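Side-chain contacts in hypothetical 30.2 KD protein c25g10.02 IN chromosome I (Schizosaccharomyces pombe, PDB 1KCF), which cleaves four-way Holliday junctions at the point of strand exchange, acting as a homodimer of the RuvC resolvase family, and probably helps maintain mitochondrial DNA: residues Y248-F251 with C252-F255; S236-M239 with R240-A243; I128-W131 with T132-N136. All blocks are in the same frame, centred on the assembly; numbering follows the deposited sequence.

Contact 1 (Y248-F251 with C252-F255)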
loop_
_atom_site.group_PDB
_atom_site.type_symbol
_atom_site.label_atom_id
_atom_site.label_comp_id
_atom_site.label_asym_id
_atom_site.label_seq_id
_atom_site.Cartn_x
_atom_site.Cartn_y
_atom_site.Cartn_z
ATOM N N TYR A 248 -28.116 -6.308 20.429
ATOM C CA TYR A 248 -28.015 -7.726 20.091
ATOM C C TYR A 248 -26.958 -8.583 20.779
ATOM O O TYR A 248 -27.110 -9.801 20.833
ATOM C CB TYR A 248 -27.887 -7.885 18.577
ATOM C CG TYR A 248 -29.148 -7.525 17.827
ATOM C CD1 TYR A 248 -29.164 -6.467 16.921
ATOM C CD2 TYR A 248 -30.325 -8.249 18.016
ATOM C CE1 TYR A 248 -30.320 -6.140 16.221
ATOM C CE2 TYR A 248 -31.485 -7.928 17.321
ATOM C CZ TYR A 248 -31.474 -6.875 16.424
ATOM O OH TYR A 248 -32.612 -6.563 15.711
ATOM N N ARG A 249 -25.895 -7.978 21.296
ATOM C CA ARG A 249 -24.870 -8.766 21.970
ATOM C C ARG A 249 -25.471 -9.525 23.147
ATOM O O ARG A 249 -25.420 -10.758 23.194
ATOM C CB ARG A 249 -23.725 -7.883 22.473
ATOM C CG ARG A 249 -22.780 -7.390 21.391
ATOM C CD ARG A 249 -21.514 -6.823 22.010
ATOM N NE ARG A 249 -20.659 -6.153 21.033
ATOM C CZ ARG A 249 -20.869 -4.925 20.567
ATOM N NH1 ARG A 249 -21.911 -4.221 20.989
ATOM N NH2 ARG A 249 -20.034 -4.399 19.681
ATOM N N ASN A 250 -26.042 -8.787 24.095
ATOM C CA ASN A 250 -26.648 -9.412 25.264
ATOM C C ASN A 250 -27.808 -10.308 24.883
ATOM O O ASN A 250 -28.013 -11.356 25.486
ATOM C CB ASN A 250 -27.117 -8.355 26.264
ATOM C CG ASN A 250 -25.961 -7.675 26.959
ATOM O OD1 ASN A 250 -24.903 -8.276 27.150
ATOM N ND2 ASN A 250 -26.157 -6.425 27.355
ATOM N N PHE A 251 -28.563 -9.903 23.871
ATOM C CA PHE A 251 -29.700 -10.695 23.426
ATOM C C PHE A 251 -29.268 -12.084 22.938
ATOM O O PHE A 251 -29.893 -13.093 23.276
ATOM C CB PHE A 251 -30.443 -9.960 22.308
ATOM C CG PHE A 251 -31.618 -10.714 21.769
ATOM C CD1 PHE A 251 -32.757 -10.894 22.542
ATOM C CD2 PHE A 251 -31.567 -11.289 20.507
ATOM C CE1 PHE A 251 -33.829 -11.633 22.065
ATOM C CE2 PHE A 251 -32.631 -12.029 20.022
ATOM C CZ PHE A 251 -33.766 -12.203 20.805
ATOM N N CYS A 252 -28.200 -12.131 22.145
ATOM C CA CYS A 252 -27.703 -13.394 21.605
ATOM C C CYS A 252 -27.060 -14.310 22.641
ATOM O O CYS A 252 -27.000 -15.520 22.442
ATOM C CB CYS A 252 -26.713 -13.133 20.469
ATOM S SG CYS A 252 -27.486 -12.528 18.960
ATOM N N LYS A 253 -26.570 -13.743 23.737
ATOM C CA LYS A 253 -25.962 -14.553 24.790
ATOM C C LYS A 253 -26.978 -15.580 25.293
ATOM O O LYS A 253 -26.608 -16.674 25.721
ATOM C CB LYS A 253 -25.517 -13.670 25.957
ATOM C CG LYS A 253 -24.230 -12.905 25.726
ATOM C CD LYS A 253 -23.937 -12.000 26.911
ATOM C CE LYS A 253 -22.632 -11.250 26.729
ATOM N NZ LYS A 253 -22.468 -10.188 27.761
ATOM N N GLN A 254 -28.255 -15.210 25.239
ATOM C CA GLN A 254 -29.353 -16.072 25.677
ATOM C C GLN A 254 -29.237 -17.496 25.166
ATOM O O GLN A 254 -29.641 -18.445 25.838
ATOM C CB GLN A 254 -30.693 -15.514 25.199
ATOM C CG GLN A 254 -31.267 -14.413 26.047
ATOM C CD GLN A 254 -32.692 -14.077 25.655
ATOM O OE1 GLN A 254 -33.539 -13.841 26.511
ATOM N NE2 GLN A 254 -32.962 -14.047 24.354
ATOM N N PHE A 255 -28.702 -17.638 23.963
ATOM C CA PHE A 255 -28.563 -18.946 23.351
ATOM C C PHE A 255 -27.166 -19.514 23.563
ATOM O O PHE A 255 -26.640 -20.241 22.719
ATOM C CB PHE A 255 -28.902 -18.827 21.868
ATOM C CG PHE A 255 -30.091 -17.939 21.600
ATOM C CD1 PHE A 255 -29.921 -16.671 21.051
ATOM C CD2 PHE A 255 -31.375 -18.351 21.948
ATOM C CE1 PHE A 255 -31.015 -15.823 20.851
ATOM C CE2 PHE A 255 -32.476 -17.513 21.753
ATOM C CZ PHE A 255 -32.295 -16.246 21.204
#
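With chi1 at 179°, the F251 ring swings away from its backbone N and in beside its carbonyl carbon, while F255 places CG on the opposite side from its own carbonyl carbon; with these two torsions the rings meet four residues apart in an i to i+4, edge-to-face (T-shaped) pair near the C terminus, where helix 224-253 runs out. The centroids lie 5.8 Å apart with the planes at 84°, and the edge of F255 is directed at the face of F251. The Q254 side chain crosses F251 obliquely: its NE2 is 3.4 Å from CE1 of F251 and makes only a weak hydrogen bond to F251 O. An alanine in place of F251 is likely to leave the F255 edge without its aromatic face, and to take away the ring that lies against Q254 NE2 and F8. Along the backbone, C252 N bonds to Y248 O at 2.9 Å, a regular helical step, while the bond from Q254 N to F251 O is weak. The helix is packed on the N-terminal part of the chain: F251 touches F8, Y248 touches I12 and L15, and C252 rests on I31 and V32 of helix 26-33. On the polar side, N250 and K253 run side by side, and K253 NZ gives a hydrogen bond to N250 OD1 at 3.2 Å, nearly in line with the carbonyl bond (171°).

Contact 2 (S236-M239 with R240-A243)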
loop_
_atom_site.group_PDB
_atom_site.type_symbol
_atom_site.label_atom_id
_atom_site.label_comp_id
_atom_site.label_asym_id
_atom_site.label_seq_id
_atom_site.Cartn_x
_atom_site.Cartn_y
_atom_site.Cartn_z
ATOM N N SER A 236 -22.743 6.442 8.496
ATOM C CA SER A 236 -24.014 6.249 9.182
ATOM C C SER A 236 -24.377 4.773 9.270
ATOM O O SER A 236 -24.934 4.322 10.272
ATOM C CB SER A 236 -25.136 7.027 8.484
ATOM O OG SER A 236 -25.431 6.494 7.207
ATOM N N GLY A 237 -24.054 4.018 8.225
ATOM C CA GLY A 237 -24.357 2.601 8.230
ATOM C C GLY A 237 -23.597 1.884 9.332
ATOM O O GLY A 237 -24.162 1.083 10.070
ATOM N N TRP A 238 -22.309 2.182 9.452
ATOM C CA TRP A 238 -21.476 1.550 10.465
ATOM C C TRP A 238 -21.872 1.960 11.888
ATOM O O TRP A 238 -21.846 1.150 12.815
ATOM C CB TRP A 238 -20.011 1.912 10.228
ATOM C CG TRP A 238 -19.071 1.248 11.179
ATOM C CD1 TRP A 238 -18.532 -0.001 11.062
ATOM C CD2 TRP A 238 -18.558 1.799 12.391
ATOM N NE1 TRP A 238 -17.706 -0.260 12.130
ATOM C CE2 TRP A 238 -17.703 0.833 12.966
ATOM C CE3 TRP A 238 -18.732 3.018 13.058
ATOM C CZ2 TRP A 238 -17.026 1.043 14.165
ATOM C CZ3 TRP A 238 -18.058 3.231 14.256
ATOM C CH2 TRP A 238 -17.215 2.245 14.795
ATOM N N MET A 239 -22.221 3.226 12.063
ATOM C CA MET A 239 -22.604 3.706 13.379
ATOM C C MET A 239 -23.886 3.039 13.847
ATOM O O MET A 239 -24.051 2.772 15.035
ATOM C CB MET A 239 -22.767 5.223 13.355
ATOM C CG MET A 239 -21.445 5.955 13.220
ATOM S SD MET A 239 -21.649 7.674 12.726
ATOM C CE MET A 239 -22.645 8.265 14.035
ATOM N N ARG A 240 -24.790 2.759 12.913
ATOM C CA ARG A 240 -26.040 2.110 13.269
ATOM C C ARG A 240 -25.775 0.658 13.631
ATOM O O ARG A 240 -26.436 0.110 14.514
ATOM C CB ARG A 240 -27.052 2.202 12.121
ATOM C CG ARG A 240 -27.455 3.633 11.778
ATOM C CD ARG A 240 -28.638 3.680 10.814
ATOM N NE ARG A 240 -29.906 3.392 11.483
ATOM C CZ ARG A 240 -31.083 3.332 10.868
ATOM N NH1 ARG A 240 -31.167 3.541 9.562
ATOM N NH2 ARG A 240 -32.182 3.066 11.561
ATOM N N TRP A 241 -24.804 0.033 12.963
ATOM C CA TRP A 241 -24.473 -1.356 13.268
ATOM C C TRP A 241 -24.033 -1.445 14.714
ATOM O O TRP A 241 -24.461 -2.332 15.451
ATOM C CB TRP A 241 -23.333 -1.881 12.391
ATOM C CG TRP A 241 -23.633 -1.939 10.933
ATOM C CD1 TRP A 241 -24.864 -1.943 10.349
ATOM C CD2 TRP A 241 -22.679 -2.011 9.866
ATOM N NE1 TRP A 241 -24.739 -2.009 8.983
ATOM C CE2 TRP A 241 -23.408 -2.051 8.657
ATOM C CE3 TRP A 241 -21.280 -2.046 9.812
ATOM C CZ2 TRP A 241 -22.784 -2.122 7.404
ATOM C CZ3 TRP A 241 -20.657 -2.117 8.563
ATOM C CH2 TRP A 241 -21.412 -2.154 7.380
ATOM N N GLN A 242 -23.168 -0.520 15.116
ATOM C CA GLN A 242 -22.652 -0.507 16.478
ATOM C C GLN A 242 -23.783 -0.303 17.479
ATOM O O GLN A 242 -23.755 -0.855 18.579
ATOM C CB GLN A 242 -21.604 0.601 16.644
ATOM C CG GLN A 242 -20.507 0.603 15.583
ATOM C CD GLN A 242 -20.012 -0.790 15.244
ATOM O OE1 GLN A 242 -19.610 -1.551 16.126
ATOM N NE2 GLN A 242 -20.039 -1.131 13.956
ATOM N N ALA A 243 -24.775 0.493 17.095
ATOM C CA ALA A 243 -25.915 0.755 17.960
ATOM C C ALA A 243 -26.714 -0.534 18.117
ATOM O O ALA A 243 -27.056 -0.933 19.230
ATOM C CB ALA A 243 -26.794 1.848 17.361
#
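W238 and Q242 meet across one turn of helix 224-253, an i to i+4 pair in the RNase H-like fold of this resolvase, and the glutamine can be followed outward. Q242 CB lies 3.6 Å from M239 O. The first torsion, with CG opposite the carbonyl carbon (chi1 -50°), puts CG over the indole: it stands 3.6 Å from the centroid of the W238 six-membered ring and only 4° off its normal, a CH-pi contact. A bend at chi2 then swings CD and the amide across the same ring system, CD 3.6 Å from W238 CE2, and the amide plane is stacked on the indole. At the tip, OE1 comes no nearer than 4.2 Å, to W238 CZ2, whereas NE2 sits over the indole and donates to W238 O at 3.1 Å. This carbonyl is gripped twice, because Q242 N also bonds to it, and the two donors come from opposite faces of the carbonyl plane. The amide is thereby fixed in rotation between a ring and an acceptor.

The rings of W241 and W238 meet obliquely, their planes at 65°, with W238 CD1 3.6 Å from W241 CE3. W238 packs on the sheet, at V113 and L115 of strand 113-118, and W241 against helix 168-179, where Y174 makes an edge-to-face pair with it. S236 OG bonds to A232 O, one turn earlier in the helix. The G237 oxygen stands 3.0 Å above the W241 ring plane, offset toward its rim.

Contact 3 (I128-W131 with T132-N136)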
loop_
_atom_site.group_PDB
_atom_site.type_symbol
_atom_site.label_atom_id
_atom_site.label_comp_id
_atom_site.label_asym_id
_atom_site.label_seq_id
_atom_site.Cartn_x
_atom_site.Cartn_y
_atom_site.Cartn_z
ATOM N N ILE A 128 -9.813 -0.364 -15.706
ATOM C CA ILE A 128 -9.824 -1.282 -14.579
ATOM C C ILE A 128 -8.425 -1.453 -13.984
ATOM O O ILE A 128 -8.245 -1.342 -12.771
ATOM C CB ILE A 128 -10.368 -2.671 -14.991
ATOM C CG1 ILE A 128 -11.853 -2.568 -15.350
ATOM C CG2 ILE A 128 -10.169 -3.668 -13.851
ATOM C CD1 ILE A 128 -12.753 -2.207 -14.173
ATOM N N PRO A 129 -7.415 -1.720 -14.834
ATOM C CA PRO A 129 -6.043 -1.900 -14.347
ATOM C C PRO A 129 -5.516 -0.690 -13.581
ATOM O O PRO A 129 -4.948 -0.828 -12.499
ATOM C CB PRO A 129 -5.249 -2.148 -15.630
ATOM C CG PRO A 129 -6.260 -2.772 -16.548
ATOM C CD PRO A 129 -7.481 -1.928 -16.292
ATOM N N GLU A 130 -5.704 0.494 -14.152
ATOM C CA GLU A 130 -5.225 1.717 -13.520
ATOM C C GLU A 130 -5.929 1.993 -12.193
ATOM O O GLU A 130 -5.281 2.278 -11.188
ATOM C CB GLU A 130 -5.418 2.906 -14.461
ATOM C CG GLU A 130 -4.763 2.729 -15.817
ATOM C CD GLU A 130 -4.977 3.924 -16.729
ATOM O OE1 GLU A 130 -6.114 4.447 -16.773
ATOM O OE2 GLU A 130 -4.011 4.331 -17.410
ATOM N N TRP A 131 -7.254 1.903 -12.196
ATOM C CA TRP A 131 -8.036 2.158 -10.997
ATOM C C TRP A 131 -7.673 1.180 -9.887
ATOM O O TRP A 131 -7.478 1.576 -8.738
ATOM C CB TRP A 131 -9.526 2.029 -11.299
ATOM C CG TRP A 131 -10.387 2.421 -10.152
ATOM C CD1 TRP A 131 -10.685 3.693 -9.743
ATOM C CD2 TRP A 131 -11.061 1.538 -9.248
ATOM N NE1 TRP A 131 -11.505 3.652 -8.642
ATOM C CE2 TRP A 131 -11.750 2.344 -8.318
ATOM C CE3 TRP A 131 -11.147 0.146 -9.135
ATOM C CZ2 TRP A 131 -12.522 1.798 -7.285
ATOM C CZ3 TRP A 131 -11.913 -0.397 -8.109
ATOM C CH2 TRP A 131 -12.591 0.431 -7.197
ATOM N N THR A 132 -7.605 -0.098 -10.246
ATOM C CA THR A 132 -7.265 -1.158 -9.308
ATOM C C THR A 132 -5.921 -0.900 -8.639
ATOM O O THR A 132 -5.790 -1.048 -7.427
ATOM C CB THR A 132 -7.219 -2.522 -10.020
ATOM O OG1 THR A 132 -8.544 -2.892 -10.417
ATOM C CG2 THR A 132 -6.655 -3.598 -9.102
ATOM N N LEU A 133 -4.929 -0.507 -9.433
ATOM C CA LEU A 133 -3.595 -0.234 -8.908
ATOM C C LEU A 133 -3.553 1.020 -8.038
ATOM O O LEU A 133 -2.947 1.017 -6.965
ATOM C CB LEU A 133 -2.594 -0.107 -10.063
ATOM C CG LEU A 133 -2.205 -1.425 -10.748
ATOM C CD1 LEU A 133 -1.434 -1.147 -12.035
ATOM C CD2 LEU A 133 -1.367 -2.270 -9.787
ATOM N N ARG A 134 -4.198 2.086 -8.500
ATOM C CA ARG A 134 -4.226 3.343 -7.761
ATOM C C ARG A 134 -4.873 3.201 -6.385
ATOM O O ARG A 134 -4.286 3.593 -5.384
ATOM C CB ARG A 134 -4.991 4.411 -8.542
ATOM C CG ARG A 134 -4.447 4.715 -9.918
ATOM C CD ARG A 134 -5.367 5.700 -10.628
ATOM N NE ARG A 134 -5.007 5.884 -12.031
ATOM C CZ ARG A 134 -5.620 6.730 -12.854
ATOM N NH1 ARG A 134 -6.627 7.472 -12.412
ATOM N NH2 ARG A 134 -5.229 6.832 -14.118
ATOM N N VAL A 135 -6.082 2.648 -6.338
ATOM C CA VAL A 135 -6.787 2.497 -5.071
ATOM C C VAL A 135 -6.175 1.452 -4.144
ATOM O O VAL A 135 -6.233 1.600 -2.924
ATOM C CB VAL A 135 -8.284 2.157 -5.284
ATOM C CG1 VAL A 135 -8.969 3.298 -6.013
ATOM C CG2 VAL A 135 -8.426 0.855 -6.072
ATOM N N ASN A 136 -5.603 0.394 -4.711
ATOM C CA ASN A 136 -4.988 -0.632 -3.877
ATOM C C ASN A 136 -3.746 -0.048 -3.208
ATOM O O ASN A 136 -3.458 -0.327 -2.043
ATOM C CB ASN A 136 -4.587 -1.853 -4.715
ATOM C CG ASN A 136 -5.786 -2.607 -5.261
ATOM O OD1 ASN A 136 -6.920 -2.396 -4.826
ATOM N ND2 ASN A 136 -5.539 -3.505 -6.210
#
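I128 O is linked to T132 N, P129 O to L133 N and W131 O to V135 N in regular i to i+4 steps, the last bond nearly straight with an N-H...O angle of 174°, so these residues form the first turns of helix 128-151. T132 adds a second grip on I128 O: with OG1 opposite the carbonyl carbon and beside the backbone N (chi1 -68°), the hydroxyl turns back to donate to that oxygen at 2.8 Å. OG1 stands above the carbonyl plane, whereas T132 N comes from its other face.

W131 and V135 make the apolar pair. CG1 of V135 rests over one face of the W131 indole, 3.9 Å from the centroid of the five-membered ring and 22° off its normal, a CH-pi contact, and it lies 3.7 Å from W131 CE2. Y121 meets the same indole edge-to-face, while I128 also packs on Y121. E130 and R134 extend side by side, but their salt bridge is long, E130 OE1 to R134 NH2 3.7 Å, and the oxygen lies well out of the guanidinium plane, so it is an attraction of charges without a directed N-H. The arginine also lies against I49, F89 and A126.

T132 and L133 reach L133 and N136 of the second subunit, placing this turn at the homodimer interface. The turn also lies beside the magnesium site of D46 and D230, whose side chains are about 8 and 9 Å from that of W131, in an RNase H-like fold of the RuvC family.

In the fold
Contacts 1 and 2 are successive parts of helix 224-253, with centres 18 Å apart, whereas contact 3 belongs to helix 128-151 and lies on the opposite side of the chain's centre from both. Contact 2 is the buried one, where W238 packs on the sheet, W241 on helix 168-179, and a glutamine amide lies over an indole. Contacts 1 and 3 are at the surface, and each joins an aromatic contact to a polar pair: an asparagine–lysine hydrogen bond in the first, a long glutamate–arginine attraction in the other. Their surroundings differ, since contact 1 leans on the N-terminal helices and contact 3 touches the second subunit.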